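Local coordinates for protein integral membrane indolylacetylinositol arabinosyltransferase EmbB (Mycolicibacterium smegmatis MC2 155, PDB 7BVC) that probably transfers arabinose units in the cell membrane to build the arabinan of cell-wall arabinogalactan, and binds the drug ethambutol, at residues Gln835-Leu846 against Val928-Leu939. Sequence-based numbering, arbitrary orientation.
Sequences QESRLSSAWYEL and VAVRVVAEDLSL. With CA (calcium ion), chain K.
R931 sets its CG between its backbone N and carbonyl carbon (chi1 70°) and then runs fully extended, which lays the chain across the indole of W843. The W843 ring meets it with CG beside its own backbone N (chi1 -69°). R931 CD sits over the six-membered ring, 3.6 Å from its centroid, a CH-pi contact. The guanidinium follows in nearly parallel planes, 9° apart, with R931 NE 3.4 Å from W843 CH2. R931 NH1 also forms a salt bridge with E886, which probably helps hold the flat group over the indole.

The backbones form two antiparallel ladders. S837-S840 pairs with V933-D936, and Y844-E845 with A929-V930. The register shifts by one residue at the loop between them. S841 N donates a hydrogen bond to V932 O (3.2 Å), and Y844 N bonds V930 O at 2.6 Å. R838 and E935 lie side by side; their salt bridge is long, with R838 NE 3.8 Å from E935 OE2.

At the S837-D936 end of the ladder, D936 OD2 (2.7 Å) and, two residues on, S938 O (2.5 Å) bind the calcium ion, and D943 completes the site. Within the EmbC C-terminal domain, strand 837-845 is the outermost strand, within this chain, of an antiparallel sheet. Strand 929-936 lies between it and strand 882-889, while A934 and D936 touch I945 of strand 945-947 in a second sheet.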
loop_
_atom_site.group_PDB
_atom_site.type_symbol
_atom_site.label_atom_id
_atom_site.label_comp_id
_atom_site.label_asym_id
_atom_site.label_seq_id
_atom_site.Cartn_x
_atom_site.Cartn_y
_atom_site.Cartn_z
ATOM N N GLN B 835 25.759 29.479 14.336
ATOM C CA GLN B 835 26.769 30.364 13.777
ATOM C C GLN B 835 26.984 30.007 12.315
ATOM O O GLN B 835 26.599 28.929 11.856
ATOM C CB GLN B 835 28.083 30.256 14.562
ATOM C CG GLN B 835 29.055 31.403 14.365
ATOM C CD GLN B 835 30.300 31.242 15.209
ATOM O OE1 GLN B 835 30.518 30.194 15.818
ATOM N NE2 GLN B 835 31.128 32.277 15.248
ATOM N N GLU B 836 27.601 30.935 11.588
ATOM C CA GLU B 836 28.055 30.697 10.225
ATOM C C GLU B 836 29.495 30.206 10.289
ATOM O O GLU B 836 30.353 30.867 10.884
ATOM C CB GLU B 836 27.953 31.963 9.380
ATOM C CG GLU B 836 26.537 32.338 8.990
ATOM C CD GLU B 836 26.496 33.522 8.049
ATOM O OE1 GLU B 836 27.196 34.520 8.321
ATOM O OE2 GLU B 836 25.769 33.453 7.036
ATOM N N SER B 837 29.755 29.056 9.678
ATOM C CA SER B 837 31.025 28.362 9.823
ATOM C C SER B 837 31.783 28.350 8.503
ATOM O O SER B 837 31.188 28.195 7.434
ATOM C CB SER B 837 30.802 26.929 10.306
ATOM O OG SER B 837 30.502 26.901 11.690
ATOM N N ARG B 838 33.101 28.519 8.591
ATOM C CA ARG B 838 33.980 28.445 7.437
ATOM C C ARG B 838 35.215 27.639 7.806
ATOM O O ARG B 838 35.548 27.480 8.984
ATOM C CB ARG B 838 34.391 29.837 6.939
ATOM C CG ARG B 838 33.344 30.534 6.092
ATOM C CD ARG B 838 32.440 31.404 6.943
ATOM N NE ARG B 838 31.436 32.100 6.147
ATOM C CZ ARG B 838 31.499 33.387 5.829
ATOM N NH1 ARG B 838 32.520 34.124 6.243
ATOM N NH2 ARG B 838 30.539 33.940 5.100
ATOM N N LEU B 839 35.898 27.136 6.783
ATOM C CA LEU B 839 37.094 26.330 6.977
ATOM C C LEU B 839 37.834 26.233 5.654
ATOM O O LEU B 839 37.215 26.042 4.606
ATOM C CB LEU B 839 36.740 24.928 7.503
ATOM C CG LEU B 839 37.867 23.927 7.777
ATOM C CD1 LEU B 839 37.558 23.109 9.016
ATOM C CD2 LEU B 839 38.063 23.004 6.588
ATOM N N SER B 840 39.154 26.372 5.714
ATOM C CA SER B 840 40.001 26.233 4.534
ATOM C C SER B 840 41.289 25.559 4.981
ATOM O O SER B 840 42.131 26.196 5.619
ATOM C CB SER B 840 40.280 27.586 3.888
ATOM O OG SER B 840 39.092 28.146 3.357
ATOM N N SER B 841 41.443 24.283 4.642
ATOM C CA SER B 841 42.556 23.498 5.146
ATOM C C SER B 841 43.869 23.973 4.532
ATOM O O SER B 841 43.914 24.884 3.702
ATOM C CB SER B 841 42.332 22.019 4.852
ATOM O OG SER B 841 41.199 21.530 5.545
ATOM N N ALA B 842 44.959 23.343 4.960
ATOM C CA ALA B 842 46.253 23.597 4.360
ATOM C C ALA B 842 46.315 22.971 2.969
ATOM O O ALA B 842 45.395 22.281 2.524
ATOM C CB ALA B 842 47.371 23.048 5.243
ATOM N N TRP B 843 47.424 23.216 2.281
ATOM C CA TRP B 843 47.631 22.676 0.945
ATOM C C TRP B 843 48.166 21.253 1.061
ATOM O O TRP B 843 49.251 21.035 1.609
ATOM C CB TRP B 843 48.594 23.554 0.153
ATOM C CG TRP B 843 48.035 24.894 -0.208
ATOM C CD1 TRP B 843 48.457 26.106 0.248
ATOM C CD2 TRP B 843 46.953 25.159 -1.108
ATOM N NE1 TRP B 843 47.706 27.109 -0.311
ATOM C CE2 TRP B 843 46.775 26.554 -1.147
ATOM C CE3 TRP B 843 46.118 24.351 -1.884
ATOM C CZ2 TRP B 843 45.797 27.157 -1.930
ATOM C CZ3 TRP B 843 45.147 24.955 -2.660
ATOM C CH2 TRP B 843 44.996 26.342 -2.678
ATOM N N TYR B 844 47.408 20.292 0.543
ATOM C CA TYR B 844 47.768 18.884 0.615
ATOM C C TYR B 844 48.410 18.466 -0.702
ATOM O O TYR B 844 47.837 18.685 -1.773
ATOM C CB TYR B 844 46.541 18.027 0.921
ATOM C CG TYR B 844 46.107 18.088 2.367
ATOM C CD1 TYR B 844 46.823 17.426 3.353
ATOM C CD2 TYR B 844 44.989 18.816 2.746
ATOM C CE1 TYR B 844 46.434 17.482 4.675
ATOM C CE2 TYR B 844 44.594 18.878 4.067
ATOM C CZ TYR B 844 45.322 18.209 5.026
ATOM O OH TYR B 844 44.936 18.262 6.343
ATOM N N GLU B 845 49.594 17.865 -0.612
ATOM C CA GLU B 845 50.346 17.463 -1.792
ATOM C C GLU B 845 49.546 16.483 -2.645
ATOM O O GLU B 845 48.700 15.738 -2.145
ATOM C CB GLU B 845 51.672 16.826 -1.368
ATOM C CG GLU B 845 52.589 16.416 -2.511
ATOM C CD GLU B 845 53.776 15.592 -2.047
ATOM O OE1 GLU B 845 53.878 15.321 -0.832
ATOM O OE2 GLU B 845 54.606 15.211 -2.899
ATOM N N LEU B 846 49.819 16.495 -3.963
ATOM C CA LEU B 846 49.354 15.453 -4.863
ATOM C C LEU B 846 50.495 14.482 -5.154
ATOM O O LEU B 846 51.664 14.878 -5.151
ATOM C CB LEU B 846 48.830 16.053 -6.170
ATOM C CG LEU B 846 47.348 16.440 -6.175
ATOM C CD1 LEU B 846 46.969 17.088 -7.494
ATOM C CD2 LEU B 846 46.460 15.240 -5.894
ATOM N N VAL B 928 49.036 21.058 -8.337
ATOM C CA VAL B 928 50.158 20.802 -7.449
ATOM C C VAL B 928 49.702 20.408 -6.052
ATOM O O VAL B 928 50.310 19.535 -5.421
ATOM C CB VAL B 928 51.095 22.025 -7.388
ATOM C CG1 VAL B 928 52.351 21.702 -6.599
ATOM C CG2 VAL B 928 51.436 22.473 -8.790
ATOM N N ALA B 929 48.636 21.025 -5.550
ATOM C CA ALA B 929 48.159 20.728 -4.212
ATOM C C ALA B 929 46.645 20.853 -4.174
ATOM O O ALA B 929 46.013 21.357 -5.104
ATOM C CB ALA B 929 48.802 21.645 -3.170
ATOM N N VAL B 930 46.078 20.417 -3.053
ATOM C CA VAL B 930 44.639 20.256 -2.888
ATOM C C VAL B 930 44.273 20.660 -1.467
ATOM O O VAL B 930 45.021 20.392 -0.523
ATOM C CB VAL B 930 44.224 18.800 -3.201
ATOM C CG1 VAL B 930 42.907 18.456 -2.558
ATOM C CG2 VAL B 930 44.145 18.582 -4.704
ATOM N N ARG B 931 43.126 21.320 -1.314
ATOM C CA ARG B 931 42.636 21.683 0.010
ATOM C C ARG B 931 41.117 21.615 0.023
ATOM O O ARG B 931 40.460 21.623 -1.021
ATOM C CB ARG B 931 43.107 23.076 0.436
ATOM C CG ARG B 931 42.470 24.222 -0.323
ATOM C CD ARG B 931 43.006 25.550 0.179
ATOM N NE ARG B 931 42.413 26.682 -0.521
ATOM C CZ ARG B 931 42.727 27.951 -0.282
ATOM N NH1 ARG B 931 42.140 28.922 -0.967
ATOM N NH2 ARG B 931 43.634 28.247 0.638
ATOM N N VAL B 932 40.565 21.556 1.232
ATOM C CA VAL B 932 39.131 21.402 1.448
ATOM C C VAL B 932 38.544 22.747 1.842
ATOM O O VAL B 932 39.044 23.405 2.762
ATOM C CB VAL B 932 38.843 20.348 2.531
ATOM C CG1 VAL B 932 37.350 20.078 2.627
ATOM C CG2 VAL B 932 39.610 19.070 2.246
ATOM N N VAL B 933 37.481 23.154 1.154
ATOM C CA VAL B 933 36.734 24.360 1.487
ATOM C C VAL B 933 35.329 23.933 1.898
ATOM O O VAL B 933 34.551 23.436 1.074
ATOM C CB VAL B 933 36.709 25.371 0.328
ATOM C CG1 VAL B 933 38.069 26.023 0.177
ATOM C CG2 VAL B 933 36.327 24.700 -0.978
ATOM N N ALA B 934 35.015 24.099 3.179
ATOM C CA ALA B 934 33.725 23.715 3.727
ATOM C C ALA B 934 33.009 24.946 4.257
ATOM O O ALA B 934 33.640 25.881 4.757
ATOM C CB ALA B 934 33.876 22.679 4.844
ATOM N N GLU B 935 31.685 24.943 4.141
ATOM C CA GLU B 935 30.891 26.098 4.540
ATOM C C GLU B 935 29.478 25.651 4.879
ATOM O O GLU B 935 28.841 24.934 4.098
ATOM C CB GLU B 935 30.879 27.155 3.437
ATOM C CG GLU B 935 30.232 28.462 3.839
ATOM C CD GLU B 935 30.346 29.515 2.758
ATOM O OE1 GLU B 935 30.892 29.201 1.679
ATOM O OE2 GLU B 935 29.904 30.659 2.987
ATOM N N ASP B 936 29.008 26.086 6.050
ATOM C CA ASP B 936 27.674 25.803 6.569
ATOM C C ASP B 936 27.037 27.130 6.959
ATOM O O ASP B 936 27.461 27.763 7.931
ATOM C CB ASP B 936 27.742 24.852 7.763
ATOM C CG ASP B 936 26.476 24.864 8.598
ATOM O OD1 ASP B 936 25.551 24.088 8.287
ATOM O OD2 ASP B 936 26.409 25.641 9.573
ATOM N N LEU B 937 26.024 27.553 6.203
ATOM C CA LEU B 937 25.419 28.868 6.376
ATOM C C LEU B 937 23.989 28.806 6.897
ATOM O O LEU B 937 23.265 29.803 6.800
ATOM C CB LEU B 937 25.455 29.643 5.059
ATOM C CG LEU B 937 26.836 29.918 4.465
ATOM C CD1 LEU B 937 26.700 30.728 3.189
ATOM C CD2 LEU B 937 27.720 30.636 5.470
ATOM N N SER B 938 23.560 27.671 7.437
ATOM C CA SER B 938 22.218 27.524 7.986
ATOM C C SER B 938 22.284 27.571 9.505
ATOM O O SER B 938 23.130 26.907 10.113
ATOM C CB SER B 938 21.580 26.215 7.522
ATOM O OG SER B 938 20.210 26.161 7.880
ATOM N N LEU B 939 21.396 28.355 10.112
ATOM C CA LEU B 939 21.333 28.470 11.561
ATOM C C LEU B 939 20.382 27.463 12.194
ATOM O O LEU B 939 20.144 27.533 13.402
ATOM C CB LEU B 939 20.920 29.882 11.973
ATOM C CG LEU B 939 21.858 31.042 11.646
ATOM C CD1 LEU B 939 21.306 32.310 12.263
ATOM C CD2 LEU B 939 23.264 30.765 12.141
HETATM CA CA CA K . 24.462 25.186 11.388
#